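Long-range contacts in photoreceptor-histidine kinase BphP (Stigmatella aurantiaca DW4/3-1, PDB 6BAF), which binds a bilin chromophore in its GAF domain and, as a myxobacterial phytochrome, probably relays light signals through histidine kinase activity: residues A[155-164]-A[267-277]; A[203-214]-A[253-262]. One frame throughout, in Å; residues are numbered along the deposited sequence. Where two conformers were deposited one is given.

Interaction 1 (A[155-164]-A[267-277]); sequences GFDRAIIYRF and LWGLISCTQVS. With BLR (3-[5-[(Z)-(4-ethenyl-3-methyl-5-oxidanylidene-pyrrol-2-ylidene)methyl]-2-[[5-[(Z)-(3-ethenyl-4-methyl-5-oxidanylidene-pyrrol-2-ylidene)methyl]-3-(3-hydroxy-3-oxopropyl)-4-methyl-1H-pyrrol-2-yl]methyl]-4-methyl-1H-pyrrol-3-yl]propanoic acid), chain B.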
loop_
_atom_site.group_PDB
_atom_site.type_symbol
_atom_site.label_atom_id
_atom_site.label_comp_id
_atom_site.label_asym_id
_atom_site.label_seq_id
_atom_site.Cartn_x
_atom_site.Cartn_y
_atom_site.Cartn_z
ATOM N N GLY A 155 -16.391 7.439 -3.677
ATOM C CA GLY A 155 -17.771 7.879 -3.638
ATOM C C GLY A 155 -18.160 8.895 -4.698
ATOM O O GLY A 155 -19.246 9.473 -4.612
ATOM N N PHE A 156 -17.316 9.141 -5.691
ATOM C CA PHE A 156 -17.679 10.087 -6.738
ATOM C C PHE A 156 -18.865 9.579 -7.575
ATOM O O PHE A 156 -18.969 8.387 -7.884
ATOM C CB PHE A 156 -16.457 10.338 -7.635
ATOM C CG PHE A 156 -15.630 11.553 -7.233
ATOM C CD1 PHE A 156 -16.111 12.847 -7.451
ATOM C CD2 PHE A 156 -14.348 11.399 -6.678
ATOM C CE1 PHE A 156 -15.327 14.004 -7.130
ATOM C CE2 PHE A 156 -13.554 12.529 -6.352
ATOM C CZ PHE A 156 -14.058 13.838 -6.572
ATOM N N ASP A 157 -19.731 10.507 -7.991
ATOM C CA ASP A 157 -20.845 10.167 -8.877
ATOM C C ASP A 157 -20.396 9.560 -10.185
ATOM O O ASP A 157 -21.125 8.741 -10.756
ATOM C CB ASP A 157 -21.692 11.404 -9.190
ATOM C CG ASP A 157 -22.476 11.859 -8.003
ATOM O OD1 ASP A 157 -22.901 10.963 -7.257
ATOM O OD2 ASP A 157 -22.650 13.087 -7.771
ATOM N N ARG A 158 -19.236 9.962 -10.714
ATOM C CA ARG A 158 -18.799 9.447 -11.998
ATOM C C ARG A 158 -17.289 9.316 -12.000
ATOM O O ARG A 158 -16.592 10.195 -11.498
ATOM C CB ARG A 158 -19.279 10.372 -13.149
ATOM C CG ARG A 158 -18.830 9.973 -14.596
ATOM C CD ARG A 158 -19.655 10.785 -15.728
ATOM N NE ARG A 158 -19.762 12.152 -15.281
ATOM C CZ ARG A 158 -20.852 12.894 -15.249
ATOM N NH1 ARG A 158 -20.736 14.114 -14.751
ATOM N NH2 ARG A 158 -22.014 12.464 -15.738
ATOM N N ALA A 159 -16.776 8.252 -12.603
ATOM C CA ALA A 159 -15.351 8.092 -12.821
ATOM C C ALA A 159 -15.188 7.565 -14.228
ATOM O O ALA A 159 -15.847 6.587 -14.593
ATOM C CB ALA A 159 -14.698 7.117 -11.812
ATOM N N ILE A 160 -14.311 8.193 -15.022
ATOM C CA ILE A 160 -14.080 7.759 -16.388
ATOM C C ILE A 160 -12.594 7.562 -16.597
ATOM O O ILE A 160 -11.763 8.083 -15.846
ATOM C CB ILE A 160 -14.645 8.770 -17.418
ATOM C CG1 ILE A 160 -13.909 10.128 -17.301
ATOM C CG2 ILE A 160 -16.147 8.958 -17.182
ATOM C CD1 ILE A 160 -14.070 11.066 -18.571
ATOM N N ILE A 161 -12.261 6.778 -17.618
ATOM C CA ILE A 161 -10.954 6.834 -18.256
ATOM C C ILE A 161 -11.080 7.748 -19.475
ATOM O O ILE A 161 -11.901 7.505 -20.367
ATOM C CB ILE A 161 -10.446 5.455 -18.699
ATOM C CG1 ILE A 161 -10.326 4.454 -17.522
ATOM C CG2 ILE A 161 -9.092 5.661 -19.337
ATOM C CD1 ILE A 161 -9.462 4.947 -16.389
ATOM N N TYR A 162 -10.258 8.782 -19.531
ATOM C CA TYR A 162 -10.272 9.754 -20.611
ATOM C C TYR A 162 -8.960 9.571 -21.352
ATOM O O TYR A 162 -7.898 9.866 -20.810
ATOM C CB TYR A 162 -10.411 11.153 -20.028
ATOM C CG TYR A 162 -10.579 12.265 -21.064
ATOM C CD1 TYR A 162 -11.818 12.480 -21.686
ATOM C CD2 TYR A 162 -9.508 13.096 -21.410
ATOM C CE1 TYR A 162 -11.997 13.508 -22.620
ATOM C CE2 TYR A 162 -9.673 14.143 -22.356
ATOM C CZ TYR A 162 -10.923 14.337 -22.947
ATOM O OH TYR A 162 -11.112 15.343 -23.873
ATOM N N ARG A 163 -9.013 9.076 -22.569
ATOM C CA ARG A 163 -7.807 8.732 -23.292
ATOM C C ARG A 163 -7.539 9.758 -24.393
ATOM O O ARG A 163 -8.465 10.154 -25.098
ATOM C CB ARG A 163 -7.948 7.345 -23.911
ATOM C CG ARG A 163 -6.673 6.929 -24.592
ATOM C CD ARG A 163 -6.877 5.639 -25.357
ATOM N NE ARG A 163 -5.590 5.220 -25.911
ATOM C CZ ARG A 163 -5.371 4.035 -26.477
ATOM N NH1 ARG A 163 -6.367 3.136 -26.560
ATOM N NH2 ARG A 163 -4.154 3.749 -26.938
ATOM N N PHE A 164 -6.277 10.183 -24.538
ATOM C CA PHE A 164 -5.876 11.171 -25.538
ATOM C C PHE A 164 -5.508 10.496 -26.852
ATOM O O PHE A 164 -4.834 9.463 -26.865
ATOM C CB PHE A 164 -4.677 11.997 -25.048
ATOM C CG PHE A 164 -4.964 12.858 -23.805
ATOM C CD1 PHE A 164 -5.779 13.988 -23.884
ATOM C CD2 PHE A 164 -4.405 12.523 -22.568
ATOM C CE1 PHE A 164 -6.065 14.768 -22.763
ATOM C CE2 PHE A 164 -4.663 13.292 -21.413
ATOM C CZ PHE A 164 -5.501 14.434 -21.494
ATOM N N LEU A 267 1.904 11.768 -21.330
ATOM C CA LEU A 267 0.542 11.668 -20.823
ATOM C C LEU A 267 -0.300 10.857 -21.788
ATOM O O LEU A 267 -0.286 11.100 -22.993
ATOM C CB LEU A 267 -0.071 13.048 -20.631
ATOM C CG LEU A 267 -1.393 13.193 -19.903
ATOM C CD1 LEU A 267 -1.274 12.732 -18.402
ATOM C CD2 LEU A 267 -1.850 14.693 -19.992
ATOM N N TRP A 268 -0.972 9.837 -21.262
ATOM C CA TRP A 268 -1.749 8.887 -22.047
ATOM C C TRP A 268 -3.238 9.113 -21.895
ATOM O O TRP A 268 -4.008 8.871 -22.832
ATOM C CB TRP A 268 -1.411 7.455 -21.587
ATOM C CG TRP A 268 -2.067 6.310 -22.343
ATOM C CD1 TRP A 268 -1.551 5.623 -23.427
ATOM C CD2 TRP A 268 -3.352 5.727 -22.077
ATOM N NE1 TRP A 268 -2.432 4.635 -23.813
ATOM C CE2 TRP A 268 -3.534 4.673 -22.996
ATOM C CE3 TRP A 268 -4.343 5.961 -21.115
ATOM C CZ2 TRP A 268 -4.672 3.886 -23.000
ATOM C CZ3 TRP A 268 -5.461 5.193 -21.127
ATOM C CH2 TRP A 268 -5.618 4.146 -22.061
ATOM N N GLY A 269 -3.637 9.638 -20.751
ATOM C CA GLY A 269 -5.032 9.664 -20.396
ATOM C C GLY A 269 -5.149 10.152 -18.980
ATOM O O GLY A 269 -4.164 10.515 -18.336
ATOM N N LEU A 270 -6.388 10.195 -18.520
ATOM C CA LEU A 270 -6.682 10.605 -17.165
ATOM C C LEU A 270 -7.702 9.628 -16.615
ATOM O O LEU A 270 -8.541 9.126 -17.358
ATOM C CB LEU A 270 -7.302 12.018 -17.073
ATOM C CG LEU A 270 -6.588 13.266 -17.602
ATOM C CD1 LEU A 270 -7.503 14.439 -17.272
ATOM C CD2 LEU A 270 -5.255 13.444 -16.930
ATOM N N ILE A 271 -7.624 9.373 -15.318
ATOM C CA ILE A 271 -8.778 8.931 -14.554
ATOM C C ILE A 271 -9.435 10.208 -14.076
ATOM O O ILE A 271 -8.832 10.966 -13.318
ATOM C CB ILE A 271 -8.389 8.043 -13.356
ATOM C CG1 ILE A 271 -7.505 6.864 -13.776
ATOM C CG2 ILE A 271 -9.655 7.521 -12.662
ATOM C CD1 ILE A 271 -6.773 6.189 -12.568
ATOM N N SER A 272 -10.666 10.459 -14.498
ATOM C CA SER A 272 -11.352 11.703 -14.180
ATOM C C SER A 272 -12.609 11.383 -13.401
ATOM O O SER A 272 -13.436 10.607 -13.877
ATOM C CB SER A 272 -11.718 12.488 -15.480
ATOM O OG SER A 272 -12.496 13.651 -15.145
ATOM N N CYS A 273 -12.768 11.988 -12.223
ATOM C CA CYS A 273 -13.938 11.793 -11.373
ATOM C C CYS A 273 -14.664 13.099 -11.214
ATOM O O CYS A 273 -14.027 14.159 -11.090
ATOM C CB CYS A 273 -13.589 11.297 -9.953
ATOM S SG CYS A 273 -12.455 9.903 -10.010
ATOM N N THR A 274 -15.995 13.017 -11.170
ATOM C CA THR A 274 -16.815 14.211 -11.055
ATOM C C THR A 274 -17.993 13.914 -10.147
ATOM O O THR A 274 -18.506 12.787 -10.095
ATOM C CB THR A 274 -17.302 14.707 -12.446
ATOM O OG1 THR A 274 -17.802 13.600 -13.198
ATOM C CG2 THR A 274 -16.127 15.309 -13.259
ATOM N N GLN A 275 -18.397 14.935 -9.420
ATOM C CA GLN A 275 -19.534 14.888 -8.519
ATOM C C GLN A 275 -20.586 15.823 -9.084
ATOM O O GLN A 275 -20.289 16.996 -9.326
ATOM C CB GLN A 275 -19.131 15.350 -7.124
ATOM C CG GLN A 275 -20.180 15.075 -6.069
ATOM C CD GLN A 275 -20.221 13.604 -5.651
ATOM O OE1 GLN A 275 -19.647 12.717 -6.301
ATOM N NE2 GLN A 275 -20.873 13.350 -4.542
ATOM N N VAL A 276 -21.790 15.311 -9.332
ATOM C CA VAL A 276 -22.876 16.199 -9.736
ATOM C C VAL A 276 -23.599 16.719 -8.501
ATOM O O VAL A 276 -24.093 17.847 -8.507
ATOM C CB VAL A 276 -23.833 15.488 -10.715
ATOM C CG1 VAL A 276 -23.042 14.811 -11.828
ATOM C CG2 VAL A 276 -24.616 14.451 -10.019
ATOM N N SER A 277 -23.584 15.927 -7.425
ATOM C CA SER A 277 -24.211 16.149 -6.124
ATOM C C SER A 277 -23.729 17.414 -5.452
ATOM O O SER A 277 -24.096 18.521 -5.839
ATOM C CB SER A 277 -23.901 14.979 -5.159
ATOM O OG SER A 277 -24.278 13.694 -5.678
HETATM C CHA BLR B . -8.422 21.216 -16.856
HETATM N NA BLR B . -10.290 20.050 -18.108
HETATM C C1A BLR B . -9.353 20.068 -17.150
HETATM C C2A BLR B . -9.347 18.858 -16.449
HETATM C C3A BLR B . -10.285 18.067 -17.007
HETATM C C4A BLR B . -10.877 18.825 -18.028
HETATM C CMA BLR B . -10.600 16.608 -16.561
HETATM C CAA BLR B . -8.410 18.526 -15.286
HETATM C CBA BLR B . -8.902 19.100 -13.932
HETATM C CGA BLR B . -10.047 18.264 -13.338
HETATM O O1A BLR B . -9.804 17.046 -13.094
HETATM O O2A BLR B . -11.217 18.751 -13.095
HETATM C CHB BLR B . -11.971 18.461 -19.009
HETATM N NB BLR B . -13.556 17.203 -17.509
HETATM C C1B BLR B . -12.920 17.589 -18.826
HETATM C C2B BLR B . -13.618 16.808 -19.876
HETATM C C3B BLR B . -14.603 15.977 -19.313
HETATM C C4B BLR B . -14.625 16.161 -17.835
HETATM C CMB BLR B . -13.323 16.853 -21.379
HETATM O OB BLR B . -15.326 15.645 -17.039
HETATM C CAB BLR B . -15.463 15.023 -20.159
HETATM C CBB BLR B . -16.277 14.152 -19.609
HETATM N NC BLR B . -11.271 24.070 -20.625
HETATM C C1C BLR B . -12.260 24.335 -21.747
HETATM C C2C BLR B . -11.772 25.574 -22.425
HETATM C C3C BLR B . -10.579 26.063 -21.831
HETATM C C4C BLR B . -10.219 25.164 -20.690
HETATM C CMC BLR B . -12.486 26.173 -23.617
HETATM O OC BLR B . -13.225 23.708 -22.021
HETATM C CAC BLR B . -9.797 27.317 -22.267
HETATM C CBC BLR B . -9.395 27.497 -23.538
HETATM C CHD BLR B . -9.193 25.307 -19.909
HETATM N ND BLR B . -9.226 22.926 -18.627
HETATM C C1D BLR B . -8.739 24.301 -18.881
HETATM C C2D BLR B . -7.676 24.655 -17.955
HETATM C C3D BLR B . -7.447 23.486 -17.112
HETATM C C4D BLR B . -8.384 22.374 -17.509
HETATM C CMD BLR B . -6.936 25.998 -17.921
HETATM C CAD BLR B . -6.439 23.392 -15.986
HETATM C CBD BLR B . -7.159 23.656 -14.673
HETATM C CGD BLR B . -5.999 23.677 -13.696
HETATM O O1D BLR B . -5.297 22.621 -13.539
HETATM O O2D BLR B . -5.703 24.774 -13.130
HETATM O O HOH W 1 -3.421 7.664 -25.293
#

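Interaction 2 (A[203-214]-A[253-262]); sequences QLNWLRIIPTID and VQASMSISLM. With BLR (3-[5-[(Z)-(4-ethenyl-3-methyl-5-oxidanylidene-pyrrol-2-ylidene)methyl]-2-[[5-[(Z)-(3-ethenyl-4-methyl-5-oxidanylidene-pyrrol-2-ylidene)methyl]-3-(3-hydroxy-3-oxopropyl)-4-methyl-1H-pyrrol-2-yl]methyl]-4-methyl-1H-pyrrol-3-yl]propanoic acid), chain B.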
loop_
_atom_site.group_PDB
_atom_site.type_symbol
_atom_site.label_atom_id
_atom_site.label_comp_id
_atom_site.label_asym_id
_atom_site.label_seq_id
_atom_site.Cartn_x
_atom_site.Cartn_y
_atom_site.Cartn_z
ATOM N N GLN A 203 1.656 16.026 -16.811
ATOM C CA GLN A 203 2.723 15.047 -16.993
ATOM C C GLN A 203 3.698 15.037 -15.832
ATOM O O GLN A 203 4.474 14.084 -15.698
ATOM C CB GLN A 203 3.519 15.321 -18.269
ATOM C CG GLN A 203 2.855 14.772 -19.461
ATOM C CD GLN A 203 3.678 14.915 -20.720
ATOM O OE1 GLN A 203 3.321 14.329 -21.746
ATOM N NE2 GLN A 203 4.765 15.713 -20.668
ATOM N N LEU A 204 3.711 16.085 -15.016
ATOM C CA LEU A 204 4.671 16.170 -13.922
ATOM C C LEU A 204 4.031 15.953 -12.573
ATOM O O LEU A 204 4.673 15.416 -11.675
ATOM C CB LEU A 204 5.354 17.546 -13.918
ATOM C CG LEU A 204 6.052 17.962 -15.222
ATOM C CD1 LEU A 204 6.528 19.376 -15.104
ATOM C CD2 LEU A 204 7.214 17.048 -15.552
ATOM N N ASN A 205 2.797 16.406 -12.414
ATOM C CA ASN A 205 2.052 16.362 -11.165
ATOM C C ASN A 205 0.824 15.497 -11.462
ATOM O O ASN A 205 -0.088 15.935 -12.190
ATOM C CB ASN A 205 1.670 17.779 -10.708
ATOM C CG ASN A 205 0.884 17.753 -9.423
ATOM O OD1 ASN A 205 0.461 16.688 -9.021
ATOM N ND2 ASN A 205 0.691 18.895 -8.762
ATOM N N TRP A 206 0.789 14.277 -10.911
ATOM C CA TRP A 206 -0.127 13.248 -11.403
ATOM C C TRP A 206 -1.491 13.232 -10.721
ATOM O O TRP A 206 -2.334 12.404 -11.087
ATOM C CB TRP A 206 0.525 11.873 -11.282
ATOM C CG TRP A 206 1.732 11.751 -12.133
ATOM C CD1 TRP A 206 2.059 12.516 -13.249
ATOM C CD2 TRP A 206 2.796 10.812 -11.962
ATOM N NE1 TRP A 206 3.260 12.081 -13.779
ATOM C CE2 TRP A 206 3.735 11.046 -12.999
ATOM C CE3 TRP A 206 3.049 9.791 -11.024
ATOM C CZ2 TRP A 206 4.910 10.303 -13.114
ATOM C CZ3 TRP A 206 4.216 9.048 -11.140
ATOM C CH2 TRP A 206 5.124 9.296 -12.184
ATOM N N LEU A 207 -1.771 14.147 -9.808
ATOM C CA LEU A 207 -3.037 14.146 -9.082
ATOM C C LEU A 207 -3.528 15.573 -8.905
ATOM O O LEU A 207 -2.734 16.465 -8.617
ATOM C CB LEU A 207 -2.859 13.479 -7.688
ATOM C CG LEU A 207 -3.914 13.814 -6.609
ATOM C CD1 LEU A 207 -5.184 13.099 -6.890
ATOM C CD2 LEU A 207 -3.394 13.572 -5.167
ATOM N N ARG A 208 -4.822 15.808 -9.100
ATOM C CA ARG A 208 -5.403 17.101 -8.778
ATOM C C ARG A 208 -6.784 16.852 -8.217
ATOM O O ARG A 208 -7.490 15.938 -8.661
ATOM C CB ARG A 208 -5.477 18.030 -10.007
ATOM C CG ARG A 208 -6.239 17.442 -11.167
ATOM C CD ARG A 208 -5.450 17.588 -12.455
ATOM N NE ARG A 208 -4.138 16.911 -12.438
ATOM C CZ ARG A 208 -3.917 15.732 -13.016
ATOM N NH1 ARG A 208 -2.698 15.181 -12.982
ATOM N NH2 ARG A 208 -4.940 15.082 -13.600
ATOM N N ILE A 209 -7.174 17.662 -7.250
ATOM C CA ILE A 209 -8.494 17.535 -6.650
ATOM C C ILE A 209 -9.087 18.919 -6.417
ATOM O O ILE A 209 -8.413 19.836 -5.919
ATOM C CB ILE A 209 -8.473 16.700 -5.345
ATOM C CG1 ILE A 209 -9.925 16.457 -4.896
ATOM C CG2 ILE A 209 -7.655 17.372 -4.247
ATOM C CD1 ILE A 209 -10.074 15.422 -3.827
ATOM N N ILE A 210 -10.363 19.059 -6.782
ATOM C CA ILE A 210 -11.165 20.257 -6.546
ATOM C C ILE A 210 -12.379 19.812 -5.737
ATOM O O ILE A 210 -13.380 19.392 -6.328
ATOM C CB ILE A 210 -11.576 20.903 -7.876
ATOM C CG1 ILE A 210 -10.348 21.103 -8.754
ATOM C CG2 ILE A 210 -12.382 22.218 -7.649
ATOM C CD1 ILE A 210 -10.686 21.335 -10.224
ATOM N N PRO A 211 -12.333 19.839 -4.404
ATOM C CA PRO A 211 -13.440 19.241 -3.626
ATOM C C PRO A 211 -14.721 20.048 -3.666
ATOM O O PRO A 211 -15.782 19.485 -3.378
ATOM C CB PRO A 211 -12.879 19.150 -2.198
ATOM C CG PRO A 211 -11.669 20.067 -2.179
ATOM C CD PRO A 211 -11.163 20.184 -3.577
ATOM N N THR A 212 -14.656 21.350 -3.960
ATOM C CA THR A 212 -15.826 22.141 -4.320
ATOM C C THR A 212 -15.410 23.210 -5.323
ATOM O O THR A 212 -14.383 23.885 -5.131
ATOM C CB THR A 212 -16.491 22.795 -3.111
ATOM O OG1 THR A 212 -17.586 23.574 -3.589
ATOM C CG2 THR A 212 -15.532 23.709 -2.336
ATOM N N ILE A 213 -16.177 23.349 -6.408
ATOM C CA ILE A 213 -15.844 24.405 -7.354
ATOM C C ILE A 213 -16.251 25.790 -6.875
ATOM O O ILE A 213 -15.879 26.762 -7.522
ATOM C CB ILE A 213 -16.471 24.201 -8.741
ATOM C CG1 ILE A 213 -17.972 24.497 -8.677
ATOM C CG2 ILE A 213 -16.113 22.812 -9.278
ATOM C CD1 ILE A 213 -18.645 24.484 -10.061
ATOM N N ASP A 214 -16.966 25.912 -5.747
ATOM C CA ASP A 214 -17.387 27.200 -5.171
ATOM C C ASP A 214 -16.530 27.492 -3.953
ATOM O O ASP A 214 -16.809 27.016 -2.845
ATOM C CB ASP A 214 -18.860 27.180 -4.775
ATOM C CG ASP A 214 -19.766 27.018 -5.978
ATOM O OD1 ASP A 214 -19.509 27.708 -7.001
ATOM O OD2 ASP A 214 -20.703 26.178 -5.909
ATOM N N VAL A 253 -21.141 20.209 -12.652
ATOM C CA VAL A 253 -20.253 19.425 -11.788
ATOM C C VAL A 253 -19.876 20.282 -10.597
ATOM O O VAL A 253 -19.480 21.435 -10.776
ATOM C CB VAL A 253 -19.005 18.969 -12.559
ATOM C CG1 VAL A 253 -17.915 18.488 -11.607
ATOM C CG2 VAL A 253 -19.389 17.864 -13.537
ATOM N N GLN A 254 -20.006 19.740 -9.377
ATOM C CA GLN A 254 -19.720 20.482 -8.151
ATOM C C GLN A 254 -18.338 20.190 -7.571
ATOM O O GLN A 254 -17.866 20.939 -6.699
ATOM C CB GLN A 254 -20.774 20.163 -7.079
ATOM C CG GLN A 254 -20.649 20.994 -5.814
ATOM C CD GLN A 254 -20.879 22.475 -6.068
ATOM O OE1 GLN A 254 -21.820 22.848 -6.761
ATOM N NE2 GLN A 254 -20.005 23.320 -5.533
ATOM N N ALA A 255 -17.683 19.121 -8.016
ATOM C CA ALA A 255 -16.398 18.722 -7.470
ATOM C C ALA A 255 -15.763 17.758 -8.453
ATOM O O ALA A 255 -16.456 17.093 -9.234
ATOM C CB ALA A 255 -16.539 18.096 -6.063
ATOM N N SER A 256 -14.435 17.674 -8.406
ATOM C CA SER A 256 -13.695 16.932 -9.422
ATOM C C SER A 256 -12.412 16.374 -8.826
ATOM O O SER A 256 -11.854 16.957 -7.898
ATOM C CB SER A 256 -13.312 17.854 -10.580
ATOM O OG SER A 256 -12.888 17.087 -11.667
ATOM N N MET A 257 -11.906 15.292 -9.411
ATOM C CA MET A 257 -10.570 14.800 -9.110
ATOM C C MET A 257 -10.083 14.077 -10.347
ATOM O O MET A 257 -10.863 13.351 -10.964
ATOM C CB MET A 257 -10.575 13.851 -7.882
ATOM C CG MET A 257 -9.202 13.243 -7.538
ATOM S SD MET A 257 -9.207 12.033 -6.130
ATOM C CE MET A 257 -9.873 10.592 -6.976
ATOM N N SER A 258 -8.824 14.284 -10.749
ATOM C CA SER A 258 -8.292 13.484 -11.843
ATOM C C SER A 258 -6.873 13.036 -11.514
ATOM O O SER A 258 -6.188 13.604 -10.656
ATOM C CB SER A 258 -8.346 14.208 -13.214
ATOM O OG SER A 258 -7.742 15.503 -13.149
ATOM N N ILE A 259 -6.468 11.975 -12.198
ATOM C CA ILE A 259 -5.193 11.311 -12.011
ATOM C C ILE A 259 -4.615 11.070 -13.390
ATOM O O ILE A 259 -5.311 10.567 -14.279
ATOM C CB ILE A 259 -5.368 9.993 -11.219
ATOM C CG1 ILE A 259 -5.845 10.338 -9.811
ATOM C CG2 ILE A 259 -4.046 9.219 -11.105
ATOM C CD1 ILE A 259 -6.650 9.223 -9.173
ATOM N N SER A 260 -3.340 11.413 -13.574
ATOM C CA SER A 260 -2.690 11.250 -14.867
ATOM C C SER A 260 -2.350 9.790 -15.119
ATOM O O SER A 260 -1.866 9.091 -14.228
ATOM C CB SER A 260 -1.399 12.070 -14.927
ATOM O OG SER A 260 -1.627 13.420 -14.503
ATOM N N LEU A 261 -2.554 9.339 -16.349
ATOM C CA LEU A 261 -2.085 8.041 -16.783
ATOM C C LEU A 261 -0.908 8.284 -17.694
ATOM O O LEU A 261 -1.012 9.066 -18.646
ATOM C CB LEU A 261 -3.193 7.271 -17.493
ATOM C CG LEU A 261 -4.410 7.034 -16.600
ATOM C CD1 LEU A 261 -5.528 6.363 -17.364
ATOM C CD2 LEU A 261 -4.020 6.160 -15.361
ATOM N N MET A 262 0.214 7.641 -17.400
ATOM C CA MET A 262 1.455 7.883 -18.114
ATOM C C MET A 262 1.865 6.637 -18.882
ATOM O O MET A 262 1.658 5.512 -18.419
ATOM C CB MET A 262 2.552 8.290 -17.136
ATOM C CG MET A 262 2.220 9.562 -16.328
ATOM S SD MET A 262 2.258 11.063 -17.401
ATOM C CE MET A 262 4.005 11.097 -17.858
HETATM C CHA BLR B . -8.422 21.216 -16.856
HETATM N NA BLR B . -10.290 20.050 -18.108
HETATM C C1A BLR B . -9.353 20.068 -17.150
HETATM C C2A BLR B . -9.347 18.858 -16.449
HETATM C C3A BLR B . -10.285 18.067 -17.007
HETATM C C4A BLR B . -10.877 18.825 -18.028
HETATM C CMA BLR B . -10.600 16.608 -16.561
HETATM C CAA BLR B . -8.410 18.526 -15.286
HETATM C CBA BLR B . -8.902 19.100 -13.932
HETATM C CGA BLR B . -10.047 18.264 -13.338
HETATM O O1A BLR B . -9.804 17.046 -13.094
HETATM O O2A BLR B . -11.217 18.751 -13.095
HETATM C CHB BLR B . -11.971 18.461 -19.009
HETATM N NB BLR B . -13.556 17.203 -17.509
HETATM C C1B BLR B . -12.920 17.589 -18.826
HETATM C C2B BLR B . -13.618 16.808 -19.876
HETATM C C3B BLR B . -14.603 15.977 -19.313
HETATM C C4B BLR B . -14.625 16.161 -17.835
HETATM C CMB BLR B . -13.323 16.853 -21.379
HETATM O OB BLR B . -15.326 15.645 -17.039
HETATM C CAB BLR B . -15.463 15.023 -20.159
HETATM C CBB BLR B . -16.277 14.152 -19.609
HETATM N NC BLR B . -11.271 24.070 -20.625
HETATM C C1C BLR B . -12.260 24.335 -21.747
HETATM C C2C BLR B . -11.772 25.574 -22.425
HETATM C C3C BLR B . -10.579 26.063 -21.831
HETATM C C4C BLR B . -10.219 25.164 -20.690
HETATM C CMC BLR B . -12.486 26.173 -23.617
HETATM O OC BLR B . -13.225 23.708 -22.021
HETATM C CAC BLR B . -9.797 27.317 -22.267
HETATM C CBC BLR B . -9.395 27.497 -23.538
HETATM C CHD BLR B . -9.193 25.307 -19.909
HETATM N ND BLR B . -9.226 22.926 -18.627
HETATM C C1D BLR B . -8.739 24.301 -18.881
HETATM C C2D BLR B . -7.676 24.655 -17.955
HETATM C C3D BLR B . -7.447 23.486 -17.112
HETATM C C4D BLR B . -8.384 22.374 -17.509
HETATM C CMD BLR B . -6.936 25.998 -17.921
HETATM C CAD BLR B . -6.439 23.392 -15.986
HETATM C CBD BLR B . -7.159 23.656 -14.673
HETATM C CGD BLR B . -5.999 23.677 -13.696
HETATM O O1D BLR B . -5.297 22.621 -13.539
HETATM O O2D BLR B . -5.703 24.774 -13.130
#

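Interaction 1 (A[155-164]-A[267-277])
Strand 158-164 pairs antiparallel with strand 267-275, the N-to-C directions 160° apart, and backbone bonds join Arg158 with Thr274, Ile160 with Ser272 and Tyr162 with Leu270 in both directions. A last bond, from Phe164 N to Trp268 O, closes the ladder. At its other end Asp157 and Arg158 both face Thr274, a classic beta bulge.

Polar side chains secure that bulge. Asp157 OD2 takes three donors: Ser277 OG at 2.7 Å on the syn side, Val276 N at 2.8 Å on the anti side, and Ser277 N nearly in line with the C-O bond. Gln275, bent at CG (chi2 76°), returns its OE1 to Asp157 N at 2.8 Å, which leaves its amide stacked on the Asp157 carboxylate with planes 6° apart. Arg158 sends NE to Thr274 OG1 at 3.2 Å, while its NH2 bonds Asp182 O.

Aromatic contacts occupy both ends. Cys273 CB sits over one face of the Phe156 ring, 3.6 Å from its centroid, with SG oblique to it. Arg163 runs extended across Trp268, CG 3.9 Å above the centroid of the six-membered ring and NE over CZ2. Phe164 instead presents its ring edge to Gly269 N, with CE2 against Leu267 CD2.

Side chains alternate between the sheet faces. Ala159, Ile161, Ile271 and Cys273 lie on the side of helix 139-154, whereas Ile160, Tyr162, Leu270, Ser272 and Thr274 line the bilin pocket, Tyr162 OH lying 3.7 Å from BLR CMB: the antiparallel sheet of a GAF domain, chromophore on one face and helices on the other.

Interaction 2 (A[203-214]-A[253-262])
Arg208 CG is placed between its own backbone N and carbonyl carbon (chi1 57°), and bends at chi2 and chi3 fold the chain across to Ser258 and Ser260. Arg208 NH1 meets Ser260 OG at 2.6 Å and Arg208 NH2 meets Ser258 OG at 2.9 Å, each hydroxyl tilted 16-17° from the guanidinium plane. NH1 also reaches Asn205 O in that plane, on a carbonyl lone pair. Ser258 OG donates to BLR O1A at 2.6 Å, so through Ser258 Arg208 is a second-shell residue of the propionate site; Ser256 OG is hydrogen-bonded to BLR O2A at 2.8 Å. Replacing Arg208 by an alanine removes the guanidinium bonds to Ser258, Ser260 and Asn205 and would probably leave the Ser258 hydroxyl less firmly positioned against BLR O1A.

Strand 207-210 forms an edge of the six-stranded antiparallel GAF sheet, and Arg208 with Ser258 and Ile210 with Ser256 are its hydrogen-bonded pairs to strand 255-262. On the opposite face Leu207 CD1 packs on Met257 CG and Ile259 CG1, toward helix 284-300.

Met262 CG lies over the Trp206 indole, 4.1 Å from the centroid of its five-membered ring, with SD oblique in a Met-aromatic contact. At the far end Ile213 N bonds Gln254 O at 3.0 Å, and in the conformer given Gln254 NE2 reaches Asp214 OD2; Thr212 OG1 accepts from Asp214 N, an ST turn.

In the fold
Interactions 1 and 2 are successive strand pairings in one antiparallel sheet, their centres about 9 Å apart. The consecutive strands 255-263 and 266-275 are neighbours, with Cys273 N 2.7 Å from Met257 O and Trp268 N 2.7 Å from Leu261 O, both probable hydrogen bonds. In sequence, both segments of interaction 2 fall between the two segments of interaction 1. Each supplies a different part of the bilin pocket: 155-164 with 267-277 gives mainly apolar contacts to the ring substituents, such as Leu270 CD1 3.8 Å from BLR CMA, whereas 203-214 with 253-262 grips a propionate. Ser256 OG ties the two together through its bond to Cys273 O.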